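Local coordinates for phosphoribosyl-AMP cyclohydrolase (Medicago truncatula, PDB 7BGM), which catalyses the second and third steps of plant histidine biosynthesis, acting as both a phosphoribosyl-ATP pyrophosphohydrolase and a phosphoribosyl-AMP cyclohydrolase, at residues E40-T45 with D84-L89; R49-Y54 with I72-V77. All blocks are in the same frame, centred on the assembly; numbering follows the deposited sequence.

Two neighbouring contacts in the cyclohydrolase part of the chain illustrate how chemistry follows depth in a fold. Contact 1 is wholly buried and made by side chains, helix 39-48 resting on strand 85-92 through methyl groups and one tyrosine ring. Contact 2, nested within the loop that contact 1 closes, is only partly buried; backbone hydrogen bonds and two waters do most of its work, with apolar packing on one side and polar groups on the other. The two share a sheet: strands 72-74 and 76-80 both pair with 85-92, and the CG2 of Ile-86 packs 3.6 Å from the CG1 of Val-77. Both also touch the second subunit.

Contact 1 of 2, residues E40-T45 with D84-L89; sequences EAVATT and DSIIYL. With ZN (zinc ion), chain D.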
# COMPACT_ATOMS: atom_id res chain seq x y z
N GLU A 40 21.07 15.25 8.50
CA GLU A 40 22.04 14.39 7.85
C GLU A 40 21.42 13.10 7.33
O GLU A 40 21.76 12.65 6.23
CB GLU A 40 23.19 14.08 8.79
CG GLU A 40 24.23 13.20 8.11
CD GLU A 40 25.55 13.04 8.87
OE1 GLU A 40 25.65 13.44 10.07
OE2 GLU A 40 26.50 12.53 8.25
N ALA A 41 20.49 12.49 8.08
CA ALA A 41 19.87 11.25 7.60
C ALA A 41 19.09 11.47 6.31
O ALA A 41 19.12 10.61 5.41
CB ALA A 41 18.96 10.62 8.66
N VAL A 42 18.36 12.59 6.21
CA VAL A 42 17.59 12.83 4.99
C VAL A 42 18.54 13.13 3.84
O VAL A 42 18.37 12.61 2.72
CB VAL A 42 16.59 13.98 5.21
CG1 VAL A 42 15.85 14.30 3.89
CG2 VAL A 42 15.60 13.60 6.33
N ALA A 43 19.55 13.95 4.08
CA ALA A 43 20.52 14.26 3.02
C ALA A 43 21.23 13.00 2.53
O ALA A 43 21.45 12.82 1.32
CB ALA A 43 21.53 15.29 3.51
N THR A 44 21.55 12.09 3.45
CA THR A 44 22.24 10.86 3.06
C THR A 44 21.30 9.91 2.31
O THR A 44 21.73 9.23 1.36
CB THR A 44 22.82 10.18 4.30
OG1 THR A 44 23.88 10.99 4.84
CG2 THR A 44 23.39 8.79 3.98
N THR A 45 20.01 9.88 2.69
CA THR A 45 19.05 9.07 1.94
C THR A 45 18.92 9.58 0.51
O THR A 45 18.87 8.80 -0.44
CB THR A 45 17.66 9.08 2.60
OG1 THR A 45 17.72 8.59 3.96
CG2 THR A 45 16.66 8.24 1.75
N ASP A 84 6.50 17.67 8.81
CA ASP A 84 7.20 16.99 9.92
C ASP A 84 7.22 15.47 9.79
O ASP A 84 7.62 14.78 10.74
CB ASP A 84 6.58 17.38 11.27
CG ASP A 84 5.10 17.03 11.37
OD1 ASP A 84 4.56 16.31 10.46
OD2 ASP A 84 4.46 17.48 12.34
N SER A 85 6.81 14.93 8.64
CA SER A 85 6.71 13.50 8.39
C SER A 85 7.18 13.23 6.97
O SER A 85 6.86 13.99 6.05
CB SER A 85 5.25 13.06 8.57
OG SER A 85 5.16 11.66 8.42
N ILE A 86 8.01 12.21 6.80
CA ILE A 86 8.68 11.90 5.55
C ILE A 86 8.34 10.48 5.16
O ILE A 86 8.44 9.59 6.01
CB ILE A 86 10.20 12.05 5.70
CG1 ILE A 86 10.49 13.49 6.15
CG2 ILE A 86 10.90 11.67 4.41
CD1 ILE A 86 11.96 13.76 6.49
N ILE A 87 8.00 10.24 3.88
CA ILE A 87 7.96 8.89 3.33
C ILE A 87 9.20 8.69 2.48
O ILE A 87 9.49 9.47 1.56
CB ILE A 87 6.70 8.61 2.49
CG1 ILE A 87 5.42 8.77 3.34
CG2 ILE A 87 6.81 7.15 1.93
CD1 ILE A 87 4.13 8.59 2.54
N TYR A 88 9.93 7.60 2.78
CA TYR A 88 10.94 7.04 1.90
C TYR A 88 10.26 5.96 1.07
O TYR A 88 9.97 4.87 1.57
CB TYR A 88 12.08 6.42 2.70
CG TYR A 88 12.91 7.31 3.55
CD1 TYR A 88 13.06 8.68 3.29
CD2 TYR A 88 13.64 6.75 4.60
CE1 TYR A 88 13.89 9.46 4.09
CE2 TYR A 88 14.47 7.52 5.40
CZ TYR A 88 14.61 8.87 5.14
OH TYR A 88 15.47 9.59 5.95
N LEU A 89 9.99 6.25 -0.20
CA LEU A 89 9.28 5.30 -1.06
C LEU A 89 10.32 4.50 -1.83
O LEU A 89 11.08 5.07 -2.61
CB LEU A 89 8.34 6.05 -1.98
CG LEU A 89 7.24 5.25 -2.68
CD1 LEU A 89 6.24 4.65 -1.70
CD2 LEU A 89 6.52 6.16 -3.69
ZN ZN D . 2.75 16.14 9.84
O HOH W 1 1.32 16.57 11.20
O HOH W 2 2.79 14.28 10.86
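Thr-45 lies over a face of the Tyr-88 ring, its methyl CG2 3.9 Å from the ring centroid and 13° off the ring normal, a CH-pi contact between helix 39-48 and strand 85-92. The methyl stands anti to the backbone N, which puts OG1 beside that N and lets the hydroxyl turn back along the helix to donate to Ala-41 O at 2.9 Å. That carbonyl is gripped twice, since Thr-45 N reaches it from the opposite face of its plane. OG1 also comes within 3.2 Å of Tyr-88 OH, but the phenol's hydrogen bond goes to the backbone O of Thr-52, while Thr-52 N bonds to Thr-45 OG1. One turn back, Val-42 CG2 meets the end of Ile-86, 3.6 Å from its CD1, and lies 4.0 Å from Tyr-88 OH. A phenylalanine in place of Tyr-88 would keep a ring beneath the Thr-45 methyl but would probably leave the Thr-52 carbonyl without its phenolic mate. Beyond the packing, Asp-84 holds a zinc ion through OD1 at 1.9 Å, together with Asp-80, Asp-82 and two waters, while Ser-85 bonds to Gln-34 and Tyr-105 of the second subunit. The chemistry thus divides along the strand: metal binding just before it begins, then hydrocarbon, then a buried ring whose polar tip is satisfied by main chain, tying helix, sheet and strand 52-55 together.

Contact 2 of 2, residues R49-Y54 with I72-V77; sequences RKATFY and INVHDV
A single antiparallel beta bridge, formed just where the chain leaves helix 39-48, joins the approach to strand 52-55 with strand 72-74 in the cyclohydrolase fold. Lys-50 and Asn-73 are its non-hydrogen-bonded pair, and a backbone bond lies on either side of them. Val-74 N donates to Arg-49 O at 2.9 Å, nearly straight at the hydrogen (173°) but well above the carbonyl plane; Ala-51 N donates to Ile-72 O at 3.0 Å, this time within the plane of the Ile-72 carbonyl. The positive phi of Arg-49 (55°) takes the chain out of the helix and into this pairing. Water extends the junction at two points: one molecule donates both to Arg-49 O and to Asn-73 OD1, and another accepts from Ile-72 N while donating to Ala-51 O. The apolar side is small and close-fitting. The methyl of Ala-51 sits 3.9 Å from Ile-72 CB, and Val-74 CG2, set beside its own backbone N, comes to 3.6 Å from Ala-51 N. At the exposed rim, the Arg-49 chain, bent at its second torsion, brings NH1 obliquely to 3.8 Å from Val-74 O. Past Val-74 the strand turns a corner at a classic beta bulge, His-75 and Asp-76 both facing Leu-89, and His-75 ND1 donates back to Asn-73 O, in the imidazole plane but with the donor above that carbonyl's plane. Asn-73 ND2 is held by Asp-93, and Lys-50 makes a cation-pi contact with Phe-71. Ile-72 lies about 4 Å, side chain to side chain, from Met-33 and Lys-64, which bind AMP, absent from this chain. Val-74 packs on Thr-45 of helix 39-48, Ala-51 on Tyr-88 of strand 85-92, and Phe-110 of the second subunit rests against Arg-49, Val-74 and Val-77.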
# COMPACT_ATOMS: atom_id res chain seq x y z
N ARG A 49 20.55 7.19 -2.07
CA ARG A 49 19.33 6.47 -2.45
C ARG A 49 19.15 5.19 -1.64
O ARG A 49 18.58 4.22 -2.14
CB ARG A 49 19.32 6.19 -3.95
CG ARG A 49 19.63 7.42 -4.79
CD ARG A 49 18.50 8.43 -4.67
NE ARG A 49 18.47 9.36 -5.80
CZ ARG A 49 17.88 9.08 -6.96
NH1 ARG A 49 17.27 7.91 -7.12
NH2 ARG A 49 17.90 9.96 -7.94
N LYS A 50 19.62 5.18 -0.39
CA LYS A 50 19.38 4.09 0.55
C LYS A 50 18.76 4.68 1.81
O LYS A 50 19.26 5.68 2.33
CB LYS A 50 20.70 3.37 0.85
CG LYS A 50 21.18 2.65 -0.38
CD LYS A 50 22.42 1.84 -0.14
CE LYS A 50 22.77 1.10 -1.40
NZ LYS A 50 23.76 0.01 -1.11
N ALA A 51 17.66 4.08 2.28
CA ALA A 51 16.94 4.62 3.44
C ALA A 51 17.86 4.71 4.65
O ALA A 51 18.39 3.70 5.12
CB ALA A 51 15.71 3.75 3.78
N THR A 52 18.00 5.93 5.19
CA THR A 52 18.92 6.22 6.28
C THR A 52 18.17 6.95 7.38
O THR A 52 17.33 7.83 7.11
CB THR A 52 20.11 7.05 5.75
OG1 THR A 52 20.78 6.29 4.74
CG2 THR A 52 21.11 7.36 6.86
N PHE A 53 18.50 6.61 8.63
CA PHE A 53 17.75 7.03 9.81
C PHE A 53 18.72 7.53 10.86
O PHE A 53 19.94 7.35 10.75
CB PHE A 53 16.91 5.87 10.40
CG PHE A 53 15.91 5.30 9.44
CD1 PHE A 53 14.62 5.83 9.34
CD2 PHE A 53 16.27 4.24 8.61
CE1 PHE A 53 13.70 5.32 8.41
CE2 PHE A 53 15.37 3.72 7.70
CZ PHE A 53 14.06 4.24 7.60
N TYR A 54 18.17 8.15 11.89
CA TYR A 54 18.91 8.47 13.11
C TYR A 54 18.37 7.65 14.26
O TYR A 54 17.17 7.70 14.55
CB TYR A 54 18.79 9.95 13.43
CG TYR A 54 19.56 10.41 14.64
CD1 TYR A 54 20.92 10.69 14.55
CD2 TYR A 54 18.93 10.57 15.86
CE1 TYR A 54 21.63 11.13 15.65
CE2 TYR A 54 19.65 11.01 16.99
CZ TYR A 54 20.99 11.28 16.86
OH TYR A 54 21.70 11.72 17.96
N ILE A 72 16.94 -0.61 1.58
CA ILE A 72 15.72 -0.08 0.94
C ILE A 72 16.17 0.96 -0.07
O ILE A 72 16.63 2.05 0.30
CB ILE A 72 14.71 0.49 1.95
CG1 ILE A 72 14.32 -0.59 2.98
CG2 ILE A 72 13.46 1.07 1.21
CD1 ILE A 72 13.75 0.05 4.29
N ASN A 73 16.00 0.63 -1.36
CA ASN A 73 16.47 1.45 -2.45
C ASN A 73 15.42 2.50 -2.75
O ASN A 73 14.31 2.17 -3.19
CB ASN A 73 16.74 0.61 -3.69
CG ASN A 73 17.76 -0.45 -3.43
OD1 ASN A 73 18.94 -0.15 -3.21
ND2 ASN A 73 17.31 -1.71 -3.40
N VAL A 74 15.75 3.76 -2.52
CA VAL A 74 14.77 4.83 -2.48
C VAL A 74 14.47 5.35 -3.89
O VAL A 74 15.37 5.80 -4.61
CB VAL A 74 15.21 5.95 -1.55
CG1 VAL A 74 14.19 7.06 -1.60
CG2 VAL A 74 15.28 5.39 -0.11
N HIS A 75 13.18 5.32 -4.26
CA HIS A 75 12.69 5.83 -5.54
C HIS A 75 12.17 7.27 -5.46
O HIS A 75 12.24 8.01 -6.45
CB HIS A 75 11.53 4.96 -6.03
CG HIS A 75 11.96 3.67 -6.64
ND1 HIS A 75 12.81 2.78 -6.01
CD2 HIS A 75 11.63 3.10 -7.82
CE1 HIS A 75 13.00 1.73 -6.79
NE2 HIS A 75 12.29 1.90 -7.89
N ASP A 76 11.64 7.68 -4.32
CA ASP A 76 11.15 9.04 -4.15
C ASP A 76 11.06 9.29 -2.66
O ASP A 76 11.03 8.35 -1.86
CB ASP A 76 9.81 9.29 -4.82
CG ASP A 76 9.69 10.76 -5.38
OD1 ASP A 76 10.31 11.75 -4.83
OD2 ASP A 76 8.98 10.93 -6.39
N VAL A 77 10.98 10.58 -2.31
CA VAL A 77 10.84 11.06 -0.93
C VAL A 77 9.72 12.08 -0.91
O VAL A 77 9.70 13.00 -1.75
CB VAL A 77 12.15 11.68 -0.40
CG1 VAL A 77 11.94 12.18 1.04
CG2 VAL A 77 13.29 10.65 -0.42
O HOH W 3 19.71 2.40 -4.02
O HOH W 4 18.42 1.28 3.22